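Side-chain contacts in succinylglutamate desuccinylase (Chromobacterium violaceum, PDB 1YW4), which probably cleaves N-succinylglutamate into succinate and glutamate with the help of zinc, the last step of arginine breakdown by the succinyltransferase pathway: residues L8-S13 with A19-P24; A28-A33 with N40-G45; S155-F160 with E305-F310; P256-K261 with E280-L285. All blocks are in the same frame, centred on the assembly; numbering follows the deposited sequence.

Contact 1 of 4, residues L8-S13 with A19-P24; sequences LQHALS and AEWPLP
His-10 on helix 7-12 and Trp-21 on strand 20-23 bring together two backbones that stay well apart: the nearest pair of CA atoms, those of His-10 and Ala-19, is 10.6 Å apart. Two long side chains, each directed at the other segment, bridge that distance. The indole arrives with the far edge of its benzo ring, so that Trp-21 CZ2 sits over the middle of the imidazole and comes within 3.4 Å of His-10 CG. Beside it, Trp-21 CH2 lies 3.7 Å from His-10 CB, which carries the contact back along the stem of the histidine. This is a T-shaped pair, tryptophan edge on histidine face, with ring centroids 4.8 Å apart and planes at 74°. With CG anti to the backbone N (chi1 176°), the imidazole of His-10 is carried out toward the strand, and chi2 of 77° turns its face to the indole edge. The pair is buried in a larger aromatic cluster: Trp-31 of the adjacent strand 27-33 meets both rings, Phe-7 packs edge-to-face with Trp-21, and His-3 stacks on it. Helix 7-12 is thereby seated against strands 20-23 and 27-33, while Ala-11 reaches Phe-88 on strand 83-88.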
loop_
_atom_site.group_PDB
_atom_site.type_symbol
_atom_site.label_atom_id
_atom_site.label_comp_id
_atom_site.label_asym_id
_atom_site.label_seq_id
_atom_site.Cartn_x
_atom_site.Cartn_y
_atom_site.Cartn_z
ATOM N N LEU A 8 39.815 -14.767 -3.219
ATOM C CA LEU A 8 39.066 -15.613 -2.305
ATOM C C LEU A 8 39.949 -16.631 -1.592
ATOM O O LEU A 8 39.908 -16.752 -0.365
ATOM C CB LEU A 8 37.934 -16.322 -3.069
ATOM C CG LEU A 8 37.022 -17.327 -2.336
ATOM C CD1 LEU A 8 37.636 -18.694 -2.417
ATOM C CD2 LEU A 8 36.775 -16.910 -0.877
ATOM N N GLN A 9 40.762 -17.351 -2.359
ATOM C CA GLN A 9 41.638 -18.365 -1.785
ATOM C C GLN A 9 42.671 -17.749 -0.843
ATOM O O GLN A 9 43.046 -18.348 0.166
ATOM C CB GLN A 9 42.348 -19.146 -2.893
ATOM C CG GLN A 9 42.805 -20.505 -2.434
ATOM C CD GLN A 9 41.648 -21.312 -1.867
ATOM O OE1 GLN A 9 40.659 -21.578 -2.554
ATOM N NE2 GLN A 9 41.762 -21.691 -0.601
ATOM N N HIS A 10 43.143 -16.555 -1.181
ATOM C CA HIS A 10 44.113 -15.883 -0.332
ATOM C C HIS A 10 43.466 -15.647 1.027
ATOM O O HIS A 10 44.076 -15.892 2.061
ATOM C CB HIS A 10 44.527 -14.541 -0.933
ATOM C CG HIS A 10 45.457 -13.759 -0.062
ATOM N ND1 HIS A 10 46.798 -14.059 0.060
ATOM C CD2 HIS A 10 45.230 -12.709 0.765
ATOM C CE1 HIS A 10 47.356 -13.226 0.922
ATOM N NE2 HIS A 10 46.426 -12.399 1.365
ATOM N N ALA A 11 42.223 -15.163 0.997
ATOM C CA ALA A 11 41.444 -14.875 2.200
ATOM C C ALA A 11 41.195 -16.135 3.028
ATOM O O ALA A 11 41.280 -16.107 4.257
ATOM C CB ALA A 11 40.107 -14.240 1.813
ATOM N N LEU A 12 40.875 -17.234 2.354
ATOM C CA LEU A 12 40.627 -18.491 3.048
ATOM C C LEU A 12 41.919 -19.105 3.573
ATOM O O LEU A 12 41.975 -19.563 4.713
ATOM C CB LEU A 12 39.940 -19.495 2.124
ATOM C CG LEU A 12 38.468 -19.242 1.798
ATOM C CD1 LEU A 12 37.981 -20.318 0.836
ATOM C CD2 LEU A 12 37.639 -19.263 3.081
ATOM N N SER A 13 42.954 -19.111 2.738
ATOM C CA SER A 13 44.241 -19.687 3.121
ATOM C C SER A 13 45.058 -18.737 3.979
ATOM O O SER A 13 46.174 -19.059 4.387
ATOM C CB SER A 13 45.042 -20.074 1.875
ATOM O OG SER A 13 44.409 -21.142 1.190
ATOM N N ALA A 19 48.443 -7.350 3.643
ATOM C CA ALA A 19 49.359 -7.131 2.530
ATOM C C ALA A 19 48.716 -6.270 1.447
ATOM O O ALA A 19 47.494 -6.127 1.395
ATOM C CB ALA A 19 49.777 -8.472 1.945
ATOM N N GLU A 20 49.548 -5.679 0.596
ATOM C CA GLU A 20 49.052 -4.866 -0.510
ATOM C C GLU A 20 49.601 -5.445 -1.805
ATOM O O GLU A 20 50.790 -5.759 -1.896
ATOM C CB GLU A 20 49.483 -3.395 -0.379
ATOM C CG GLU A 20 49.140 -2.536 -1.604
ATOM C CD GLU A 20 49.604 -1.080 -1.492
ATOM O OE1 GLU A 20 48.932 -0.281 -0.818
ATOM O OE2 GLU A 20 50.652 -0.735 -2.073
ATOM N N TRP A 21 48.727 -5.588 -2.798
ATOM C CA TRP A 21 49.109 -6.127 -4.097
ATOM C C TRP A 21 49.034 -5.041 -5.161
ATOM O O TRP A 21 48.084 -4.257 -5.204
ATOM C CB TRP A 21 48.175 -7.265 -4.521
ATOM C CG TRP A 21 48.124 -8.425 -3.593
ATOM C CD1 TRP A 21 48.987 -8.703 -2.572
ATOM C CD2 TRP A 21 47.178 -9.498 -3.627
ATOM N NE1 TRP A 21 48.638 -9.887 -1.966
ATOM C CE2 TRP A 21 47.531 -10.397 -2.594
ATOM C CE3 TRP A 21 46.063 -9.791 -4.432
ATOM C CZ2 TRP A 21 46.813 -11.569 -2.342
ATOM C CZ3 TRP A 21 45.347 -10.962 -4.181
ATOM C CH2 TRP A 21 45.729 -11.834 -3.141
ATOM N N PRO A 22 50.037 -4.980 -6.040
ATOM C CA PRO A 22 50.006 -3.959 -7.088
ATOM C C PRO A 22 48.943 -4.292 -8.137
ATOM O O PRO A 22 48.735 -5.460 -8.479
ATOM C CB PRO A 22 51.421 -4.014 -7.659
ATOM C CG PRO A 22 51.768 -5.475 -7.518
ATOM C CD PRO A 22 51.258 -5.799 -6.126
ATOM N N LEU A 23 48.263 -3.266 -8.633
ATOM C CA LEU A 23 47.247 -3.444 -9.665
ATOM C C LEU A 23 47.671 -2.695 -10.922
ATOM O O LEU A 23 48.302 -1.641 -10.845
ATOM C CB LEU A 23 45.894 -2.905 -9.196
ATOM C CG LEU A 23 44.933 -3.871 -8.493
ATOM C CD1 LEU A 23 45.648 -4.640 -7.407
ATOM C CD2 LEU A 23 43.771 -3.077 -7.926
ATOM N N PRO A 24 47.321 -3.228 -12.096
ATOM C CA PRO A 24 47.691 -2.566 -13.348
ATOM C C PRO A 24 47.209 -1.119 -13.371
ATOM O O PRO A 24 46.063 -0.830 -13.027
ATOM C CB PRO A 24 47.026 -3.442 -14.413
ATOM C CG PRO A 24 45.865 -4.052 -13.689
ATOM C CD PRO A 24 46.458 -4.391 -12.347
#

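Contact 2 of 4, residues A28-A33 with N40-G45; sequences AARWLA and NGDARG
Arg-30 and Asp-42 form a salt bridge at the surface between strand 27-33 and the loop that follows strand 36-39, far from the zinc site. The guanidinium reaches the carboxylate end-on, one nitrogen to each oxygen. Arg-30 NH2 lies 2.6 Å from Asp-42 OD2, on the syn side but well out of the carboxylate plane, and Arg-30 NH1 lies 3.1 Å from Asp-42 OD1, which it meets from above that plane. The two flat groups are turned 48° against each other, so the grip is twofold but twisted. Arg-30 gets there because its chain is extended from CG to NE, and it crosses the aspartate at about a right angle. Asp-42 stands inside a type I beta turn running from Asn-40 to Ala-43, closed by the bond from Ala-43 N to Asn-40 O at 3.1 Å; the turn leads the chain out of the hairpin made by strands 27-33 and 36-39. The arginine has a second acidic partner, since its NE pairs with Glu-20 on strand 20-23. At the start of the turn, Asn-40 N makes a weak bond of 3.3 Å to Ala-28 O, which holds the turn to the strand at backbone level.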
loop_
_atom_site.group_PDB
_atom_site.type_symbol
_atom_site.label_atom_id
_atom_site.label_comp_id
_atom_site.label_asym_id
_atom_site.label_seq_id
_atom_site.Cartn_x
_atom_site.Cartn_y
_atom_site.Cartn_z
ATOM N N ALA A 28 46.339 -0.156 -6.444
ATOM C CA ALA A 28 46.700 -1.168 -5.467
ATOM C C ALA A 28 45.508 -1.804 -4.769
ATOM O O ALA A 28 44.437 -1.211 -4.668
ATOM C CB ALA A 28 47.648 -0.564 -4.430
ATOM N N ALA A 29 45.715 -3.021 -4.289
ATOM C CA ALA A 29 44.678 -3.742 -3.570
ATOM C C ALA A 29 45.216 -3.885 -2.152
ATOM O O ALA A 29 46.290 -4.456 -1.944
ATOM C CB ALA A 29 44.444 -5.103 -4.201
ATOM N N ARG A 30 44.478 -3.345 -1.185
ATOM C CA ARG A 30 44.893 -3.388 0.212
ATOM C C ARG A 30 44.008 -4.284 1.056
ATOM O O ARG A 30 42.795 -4.094 1.108
ATOM C CB ARG A 30 44.889 -1.970 0.822
ATOM C CG ARG A 30 45.987 -1.056 0.303
ATOM C CD ARG A 30 45.844 0.381 0.808
ATOM N NE ARG A 30 46.586 1.299 -0.056
ATOM C CZ ARG A 30 46.245 2.561 -0.299
ATOM N NH1 ARG A 30 45.160 3.080 0.261
ATOM N NH2 ARG A 30 46.985 3.302 -1.126
ATOM N N TRP A 31 44.612 -5.279 1.698
ATOM C CA TRP A 31 43.855 -6.155 2.580
ATOM C C TRP A 31 43.735 -5.412 3.899
ATOM O O TRP A 31 44.737 -5.172 4.579
ATOM C CB TRP A 31 44.580 -7.486 2.760
ATOM C CG TRP A 31 44.522 -8.292 1.511
ATOM C CD1 TRP A 31 45.412 -8.267 0.472
ATOM C CD2 TRP A 31 43.455 -9.151 1.103
ATOM N NE1 TRP A 31 44.959 -9.053 -0.559
ATOM C CE2 TRP A 31 43.760 -9.610 -0.198
ATOM C CE3 TRP A 31 42.265 -9.576 1.709
ATOM C CZ2 TRP A 31 42.916 -10.477 -0.906
ATOM C CZ3 TRP A 31 41.426 -10.435 1.003
ATOM C CH2 TRP A 31 41.761 -10.876 -0.289
ATOM N N LEU A 32 42.509 -5.037 4.241
ATOM C CA LEU A 32 42.233 -4.280 5.454
ATOM C C LEU A 32 41.984 -5.174 6.655
ATOM O O LEU A 32 42.123 -4.737 7.791
ATOM C CB LEU A 32 41.012 -3.384 5.226
ATOM C CG LEU A 32 41.054 -2.410 4.036
ATOM C CD1 LEU A 32 39.745 -1.634 3.981
ATOM C CD2 LEU A 32 42.234 -1.447 4.174
ATOM N N ALA A 33 41.609 -6.421 6.391
ATOM C CA ALA A 33 41.330 -7.405 7.435
ATOM C C ALA A 33 41.142 -8.721 6.706
ATOM O O ALA A 33 41.195 -8.751 5.482
ATOM C CB ALA A 33 40.053 -7.040 8.192
ATOM N N ASN A 40 41.723 0.497 -5.491
ATOM C CA ASN A 40 41.556 1.865 -6.000
ATOM C C ASN A 40 40.912 2.778 -4.954
ATOM O O ASN A 40 40.189 3.723 -5.288
ATOM C CB ASN A 40 40.688 1.845 -7.267
ATOM C CG ASN A 40 40.808 3.124 -8.088
ATOM O OD1 ASN A 40 39.868 3.519 -8.785
ATOM N ND2 ASN A 40 41.968 3.765 -8.019
ATOM N N GLY A 41 41.179 2.490 -3.685
ATOM C CA GLY A 41 40.620 3.292 -2.608
ATOM C C GLY A 41 41.011 4.765 -2.639
ATOM O O GLY A 41 40.236 5.626 -2.219
ATOM N N ASP A 42 42.211 5.061 -3.131
ATOM C CA ASP A 42 42.681 6.439 -3.198
ATOM C C ASP A 42 42.049 7.266 -4.316
ATOM O O ASP A 42 42.373 8.444 -4.472
ATOM C CB ASP A 42 44.206 6.476 -3.343
ATOM C CG ASP A 42 44.913 5.862 -2.163
ATOM O OD1 ASP A 42 44.305 5.797 -1.077
ATOM O OD2 ASP A 42 46.080 5.450 -2.309
ATOM N N ALA A 43 41.146 6.658 -5.085
ATOM C CA ALA A 43 40.474 7.352 -6.186
ATOM C C ALA A 43 39.468 8.375 -5.672
ATOM O O ALA A 43 38.286 8.071 -5.492
ATOM C CB ALA A 43 39.774 6.354 -7.085
ATOM N N ARG A 44 39.947 9.593 -5.441
ATOM C CA ARG A 44 39.095 10.670 -4.953
ATOM C C ARG A 44 38.035 11.064 -5.975
ATOM O O ARG A 44 38.288 11.054 -7.181
ATOM C CB ARG A 44 39.941 11.893 -4.602
ATOM C CG ARG A 44 40.691 11.780 -3.292
ATOM C CD ARG A 44 41.591 12.986 -3.095
ATOM N NE ARG A 44 42.113 13.086 -1.732
ATOM C CZ ARG A 44 41.369 13.356 -0.663
ATOM N NH1 ARG A 44 40.062 13.552 -0.794
ATOM N NH2 ARG A 44 41.934 13.439 0.535
ATOM N N GLY A 45 36.848 11.405 -5.485
ATOM C CA GLY A 45 35.774 11.809 -6.368
ATOM C C GLY A 45 35.108 10.689 -7.144
ATOM O O GLY A 45 34.127 10.928 -7.847
#

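Contact 3 of 4, residues S155-F160 with E305-F310; sequences SVFEKF and EERILF
Phe-157 and Arg-307 meet as ring and guanidinium across the gap between the loop 155-160 and strand 307-309. The arginine chain runs extended from CG to NE, then bends at the last torsion (chi4 -85°), which turns the broad face of the guanidinium to the phenyl ring. Phe-157 CZ stands over the centre of that face, 4.1 Å from Arg-307 CZ, and Phe-157 CE2 comes equally near. The planes are 61° apart, so the two groups do not lie flat on each other. Val-156 CG1 adds a looser touch, 4.3 Å from Arg-307 NH1, whose hydrogen bond goes to the carbonyl O of Phe-282. The loop is shaped by an ST turn: Phe-157 N donates to Ser-155 OG at 3.1 Å. The contact joins the catalytic domain, which carries the loop, to the barrel-sandwich hybrid domain, which carries the strand. Further along, Phe-160 has CG beside both the backbone N and the carbonyl carbon (chi1 69°), and its CZ lies 4.3 Å from Phe-310 CZ, close to the Phe-160 ring plane. The Phe-160 side chain is about 4 Å from that of Glu-214, the predicted active-site residue.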
loop_
_atom_site.group_PDB
_atom_site.type_symbol
_atom_site.label_atom_id
_atom_site.label_comp_id
_atom_site.label_asym_id
_atom_site.label_seq_id
_atom_site.Cartn_x
_atom_site.Cartn_y
_atom_site.Cartn_z
ATOM N N SER A 155 11.966 -19.313 -5.728
ATOM C CA SER A 155 11.066 -18.176 -5.700
ATOM C C SER A 155 10.356 -17.922 -7.029
ATOM O O SER A 155 10.893 -18.227 -8.090
ATOM C CB SER A 155 11.856 -16.932 -5.288
ATOM O OG SER A 155 11.106 -15.752 -5.480
ATOM N N VAL A 156 9.148 -17.368 -6.971
ATOM C CA VAL A 156 8.400 -17.055 -8.187
ATOM C C VAL A 156 9.205 -16.030 -8.976
ATOM O O VAL A 156 9.194 -16.022 -10.209
ATOM C CB VAL A 156 7.020 -16.456 -7.871
ATOM C CG1 VAL A 156 6.387 -15.904 -9.155
ATOM C CG2 VAL A 156 6.128 -17.521 -7.253
ATOM N N PHE A 157 9.899 -15.160 -8.248
ATOM C CA PHE A 157 10.739 -14.144 -8.862
ATOM C C PHE A 157 12.176 -14.588 -8.629
ATOM O O PHE A 157 12.791 -14.223 -7.630
ATOM C CB PHE A 157 10.486 -12.774 -8.216
ATOM C CG PHE A 157 9.075 -12.280 -8.386
ATOM C CD1 PHE A 157 8.601 -11.911 -9.641
ATOM C CD2 PHE A 157 8.220 -12.195 -7.296
ATOM C CE1 PHE A 157 7.289 -11.463 -9.807
ATOM C CE2 PHE A 157 6.904 -11.747 -7.449
ATOM C CZ PHE A 157 6.441 -11.382 -8.708
ATOM N N GLU A 158 12.674 -15.410 -9.548
ATOM C CA GLU A 158 14.026 -15.961 -9.513
ATOM C C GLU A 158 15.015 -15.059 -8.788
ATOM O O GLU A 158 15.551 -15.414 -7.741
ATOM C CB GLU A 158 14.516 -16.196 -10.946
ATOM C CG GLU A 158 14.821 -17.642 -11.294
ATOM C CD GLU A 158 16.161 -18.104 -10.765
ATOM O OE1 GLU A 158 17.189 -17.536 -11.195
ATOM O OE2 GLU A 158 16.188 -19.033 -9.925
ATOM N N LYS A 159 15.247 -13.885 -9.354
ATOM C CA LYS A 159 16.174 -12.938 -8.770
ATOM C C LYS A 159 15.412 -11.733 -8.235
ATOM O O LYS A 159 14.627 -11.120 -8.958
ATOM C CB LYS A 159 17.188 -12.517 -9.832
ATOM C CG LYS A 159 17.982 -13.697 -10.389
ATOM C CD LYS A 159 18.764 -13.317 -11.628
ATOM C CE LYS A 159 17.834 -12.935 -12.765
ATOM N NZ LYS A 159 18.580 -12.459 -13.967
ATOM N N PHE A 160 15.618 -11.410 -6.961
ATOM C CA PHE A 160 14.938 -10.263 -6.385
ATOM C C PHE A 160 15.805 -9.519 -5.381
ATOM O O PHE A 160 16.832 -10.026 -4.927
ATOM C CB PHE A 160 13.591 -10.684 -5.772
ATOM C CG PHE A 160 13.700 -11.532 -4.528
ATOM C CD1 PHE A 160 13.748 -10.942 -3.271
ATOM C CD2 PHE A 160 13.752 -12.926 -4.616
ATOM C CE1 PHE A 160 13.847 -11.724 -2.118
ATOM C CE2 PHE A 160 13.854 -13.715 -3.472
ATOM C CZ PHE A 160 13.901 -13.113 -2.222
ATOM N N GLU A 305 -4.018 -10.805 -4.058
ATOM C CA GLU A 305 -2.851 -9.963 -4.295
ATOM C C GLU A 305 -1.683 -10.313 -3.373
ATOM O O GLU A 305 -0.527 -10.032 -3.688
ATOM C CB GLU A 305 -3.221 -8.487 -4.103
ATOM C CG GLU A 305 -4.048 -7.888 -5.235
ATOM C CD GLU A 305 -3.241 -7.697 -6.504
ATOM O OE1 GLU A 305 -2.768 -8.709 -7.071
ATOM O OE2 GLU A 305 -3.073 -6.532 -6.931
ATOM N N GLU A 306 -1.988 -10.930 -2.235
ATOM C CA GLU A 306 -0.952 -11.287 -1.281
ATOM C C GLU A 306 -0.102 -12.481 -1.725
ATOM O O GLU A 306 -0.524 -13.291 -2.545
ATOM C CB GLU A 306 -1.569 -11.575 0.090
ATOM C CG GLU A 306 -2.976 -11.035 0.285
ATOM C CD GLU A 306 -4.036 -12.058 -0.093
ATOM O OE1 GLU A 306 -4.277 -12.273 -1.310
ATOM O OE2 GLU A 306 -4.613 -12.663 0.842
ATOM N N ARG A 307 1.110 -12.565 -1.187
ATOM C CA ARG A 307 2.025 -13.652 -1.506
ATOM C C ARG A 307 2.746 -14.042 -0.220
ATOM O O ARG A 307 2.911 -13.222 0.682
ATOM C CB ARG A 307 3.047 -13.204 -2.560
ATOM C CG ARG A 307 2.441 -12.736 -3.880
ATOM C CD ARG A 307 3.499 -12.093 -4.766
ATOM N NE ARG A 307 2.976 -11.727 -6.083
ATOM C CZ ARG A 307 2.900 -12.552 -7.121
ATOM N NH1 ARG A 307 3.321 -13.807 -7.005
ATOM N NH2 ARG A 307 2.397 -12.123 -8.275
ATOM N N ILE A 308 3.168 -15.295 -0.138
ATOM C CA ILE A 308 3.866 -15.781 1.042
ATOM C C ILE A 308 5.365 -15.567 0.823
ATOM O O ILE A 308 5.867 -15.709 -0.294
ATOM C CB ILE A 308 3.555 -17.290 1.272
ATOM C CG1 ILE A 308 4.021 -17.742 2.661
ATOM C CG2 ILE A 308 4.227 -18.116 0.199
ATOM C CD1 ILE A 308 3.405 -16.953 3.810
ATOM N N LEU A 309 6.077 -15.211 1.881
ATOM C CA LEU A 309 7.509 -14.987 1.760
ATOM C C LEU A 309 8.232 -15.550 2.979
ATOM O O LEU A 309 7.785 -15.372 4.108
ATOM C CB LEU A 309 7.787 -13.489 1.615
ATOM C CG LEU A 309 9.241 -13.071 1.390
ATOM C CD1 LEU A 309 9.784 -13.736 0.126
ATOM C CD2 LEU A 309 9.323 -11.553 1.262
ATOM N N PHE A 310 9.335 -16.251 2.731
ATOM C CA PHE A 310 10.147 -16.852 3.787
ATOM C C PHE A 310 9.366 -17.724 4.776
ATOM O O PHE A 310 9.487 -17.564 5.987
ATOM C CB PHE A 310 10.891 -15.752 4.547
ATOM C CG PHE A 310 11.745 -14.892 3.665
ATOM C CD1 PHE A 310 11.855 -13.526 3.901
ATOM C CD2 PHE A 310 12.435 -15.446 2.592
ATOM C CE1 PHE A 310 12.636 -12.720 3.075
ATOM C CE2 PHE A 310 13.218 -14.654 1.761
ATOM C CZ PHE A 310 13.319 -13.284 2.002
#

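Contact 4 of 4, residues P256-K261 with E280-L285; sequences PLFRAK and ENFTLL
Phe-258 and Phe-282 make this contact by apolar packing, each directing its side chain at the other segment. The nearest atoms, Phe-258 CD1 and Phe-282 CE1, are 4.3 Å apart, the ring centroids 5.7 Å apart, and the planes inclined at 45°. Both rings are buried and bridge backbones whose closest CA atoms, those of the same two residues, are 9.4 Å apart. In Phe-258, CG lies anti to the carbonyl carbon (chi1 -58°), which carries the ring off strand 257-265 and across to its partner. Other rings finish the packing: Phe-157 and Phe-160 of the catalytic domain both meet Phe-282 edge-to-face.

Hydrogen bonding shapes the segment 280-285 from within. A type II turn runs from Glu-280 to Thr-283, and Thr-283 OG1 donates to Glu-280 O at 2.5 Å; the backbone bond from Thr-283 N to the same oxygen is weak, at 3.4 Å.

As for ionic partners, Arg-259 pairs with Glu-326 of its own chain and also with Glu-326 of the second subunit, placing strand 257-265 at the subunit interface.

Phe-282, with its positive phi, and Thr-283 form a G1 beta bulge opposite Ile-308 in the barrel-sandwich hybrid domain, which leaves the Phe-282 side chain about 7 Å from that of Glu-214, the predicted active-site residue.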
loop_
_atom_site.group_PDB
_atom_site.type_symbol
_atom_site.label_atom_id
_atom_site.label_comp_id
_atom_site.label_asym_id
_atom_site.label_seq_id
_atom_site.Cartn_x
_atom_site.Cartn_y
_atom_site.Cartn_z
ATOM N N PRO A 256 7.655 -5.276 -10.174
ATOM C CA PRO A 256 6.714 -5.288 -9.049
ATOM C C PRO A 256 7.398 -5.094 -7.690
ATOM O O PRO A 256 8.446 -5.679 -7.416
ATOM C CB PRO A 256 6.025 -6.651 -9.182
ATOM C CG PRO A 256 7.056 -7.504 -9.866
ATOM C CD PRO A 256 7.672 -6.570 -10.881
ATOM N N LEU A 257 6.798 -4.254 -6.851
ATOM C CA LEU A 257 7.328 -3.980 -5.523
ATOM C C LEU A 257 6.367 -4.552 -4.485
ATOM O O LEU A 257 5.159 -4.637 -4.727
ATOM C CB LEU A 257 7.467 -2.472 -5.306
ATOM C CG LEU A 257 8.217 -1.664 -6.372
ATOM C CD1 LEU A 257 8.079 -0.183 -6.042
ATOM C CD2 LEU A 257 9.691 -2.056 -6.427
ATOM N N PHE A 258 6.903 -4.932 -3.331
ATOM C CA PHE A 258 6.091 -5.496 -2.262
ATOM C C PHE A 258 6.541 -5.014 -0.886
ATOM O O PHE A 258 7.658 -4.536 -0.713
ATOM C CB PHE A 258 6.154 -7.030 -2.289
ATOM C CG PHE A 258 5.699 -7.645 -3.592
ATOM C CD1 PHE A 258 6.579 -7.786 -4.664
ATOM C CD2 PHE A 258 4.384 -8.074 -3.746
ATOM C CE1 PHE A 258 6.156 -8.350 -5.881
ATOM C CE2 PHE A 258 3.947 -8.639 -4.954
ATOM C CZ PHE A 258 4.836 -8.776 -6.020
ATOM N N ARG A 259 5.653 -5.140 0.090
ATOM C CA ARG A 259 5.960 -4.773 1.459
ATOM C C ARG A 259 5.237 -5.783 2.336
ATOM O O ARG A 259 4.253 -6.403 1.913
ATOM C CB ARG A 259 5.473 -3.352 1.773
ATOM C CG ARG A 259 3.962 -3.214 1.814
ATOM C CD ARG A 259 3.536 -1.787 2.101
ATOM N NE ARG A 259 2.092 -1.693 2.304
ATOM C CZ ARG A 259 1.423 -0.548 2.403
ATOM N NH1 ARG A 259 2.068 0.608 2.314
ATOM N NH2 ARG A 259 0.109 -0.561 2.594
ATOM N N ALA A 260 5.732 -5.963 3.551
ATOM C CA ALA A 260 5.107 -6.895 4.475
ATOM C C ALA A 260 3.724 -6.368 4.839
ATOM O O ALA A 260 3.544 -5.168 5.042
ATOM C CB ALA A 260 5.957 -7.035 5.725
ATOM N N LYS A 261 2.749 -7.264 4.907
ATOM C CA LYS A 261 1.391 -6.883 5.274
ATOM C C LYS A 261 1.200 -7.259 6.742
ATOM O O LYS A 261 0.739 -6.451 7.543
ATOM C CB LYS A 261 0.374 -7.619 4.400
ATOM C CG LYS A 261 -1.078 -7.239 4.656
ATOM C CD LYS A 261 -2.017 -7.996 3.728
ATOM C CE LYS A 261 -3.482 -7.721 4.061
ATOM N NZ LYS A 261 -4.416 -8.512 3.197
ATOM N N GLU A 280 7.550 -22.056 -2.999
ATOM C CA GLU A 280 8.466 -20.992 -3.410
ATOM C C GLU A 280 8.113 -19.644 -2.794
ATOM O O GLU A 280 6.953 -19.380 -2.473
ATOM C CB GLU A 280 8.473 -20.851 -4.937
ATOM C CG GLU A 280 9.143 -22.002 -5.674
ATOM C CD GLU A 280 9.131 -21.829 -7.181
ATOM O OE1 GLU A 280 9.760 -22.656 -7.872
ATOM O OE2 GLU A 280 8.496 -20.875 -7.680
ATOM N N ASN A 281 9.121 -18.790 -2.634
ATOM C CA ASN A 281 8.888 -17.463 -2.084
ATOM C C ASN A 281 8.084 -16.654 -3.095
ATOM O O ASN A 281 8.216 -16.847 -4.309
ATOM C CB ASN A 281 10.205 -16.728 -1.802
ATOM C CG ASN A 281 10.908 -17.234 -0.562
ATOM O OD1 ASN A 281 10.312 -17.310 0.516
ATOM N ND2 ASN A 281 12.193 -17.573 -0.703
ATOM N N PHE A 282 7.266 -15.745 -2.575
ATOM C CA PHE A 282 6.412 -14.870 -3.374
ATOM C C PHE A 282 5.271 -15.624 -4.039
ATOM O O PHE A 282 4.683 -15.146 -5.008
ATOM C CB PHE A 282 7.243 -14.124 -4.421
ATOM C CG PHE A 282 8.182 -13.105 -3.833
ATOM C CD1 PHE A 282 7.691 -11.946 -3.234
ATOM C CD2 PHE A 282 9.560 -13.310 -3.868
ATOM C CE1 PHE A 282 8.564 -11.004 -2.677
ATOM C CE2 PHE A 282 10.437 -12.377 -3.316
ATOM C CZ PHE A 282 9.942 -11.223 -2.721
ATOM N N THR A 283 4.958 -16.808 -3.520
ATOM C CA THR A 283 3.854 -17.585 -4.074
ATOM C C THR A 283 2.560 -16.818 -3.812
ATOM O O THR A 283 2.274 -16.450 -2.673
ATOM C CB THR A 283 3.746 -18.972 -3.418
ATOM O OG1 THR A 283 4.858 -19.780 -3.819
ATOM C CG2 THR A 283 2.453 -19.657 -3.830
ATOM N N LEU A 284 1.788 -16.584 -4.872
ATOM C CA LEU A 284 0.523 -15.857 -4.793
ATOM C C LEU A 284 -0.545 -16.613 -4.000
ATOM O O LEU A 284 -0.762 -17.807 -4.215
ATOM C CB LEU A 284 -0.010 -15.577 -6.206
ATOM C CG LEU A 284 -1.285 -14.731 -6.338
ATOM C CD1 LEU A 284 -0.921 -13.249 -6.262
ATOM C CD2 LEU A 284 -1.977 -15.025 -7.682
ATOM N N LEU A 285 -1.209 -15.911 -3.085
ATOM C CA LEU A 285 -2.262 -16.509 -2.268
ATOM C C LEU A 285 -3.633 -16.077 -2.798
ATOM O O LEU A 285 -4.025 -14.926 -2.663
ATOM C CB LEU A 285 -2.111 -16.080 -0.806
ATOM C CG LEU A 285 -0.969 -16.655 0.051
ATOM C CD1 LEU A 285 -0.069 -17.596 -0.754
ATOM C CD2 LEU A 285 -0.174 -15.502 0.619
#

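Overall arrangement
From the N terminus, contact 1 closes the short connection between helix 7-12 and strand 20-23, and contact 2 follows in series, spanning the hairpin of strands 27-33 and 36-39. The two touch, because strands 20-23 and 27-33 are neighbours; Trp-21 N bonds to Ala-29 O at 2.8 Å. Midway through the catalytic domain the chain opens contact 3 at loop 155-160, which closes some 145 residues later on strand 307-309. Contact 4 opens and closes within that span, the two centres about 5 Å apart. Contacts 1 and 2 organise the N-terminal edge; across the chain's centre, contact 3 joins catalytic and hybrid domains, while contact 4 packs within the hybrid domain, its Phe-282 touching the catalytic-domain loop.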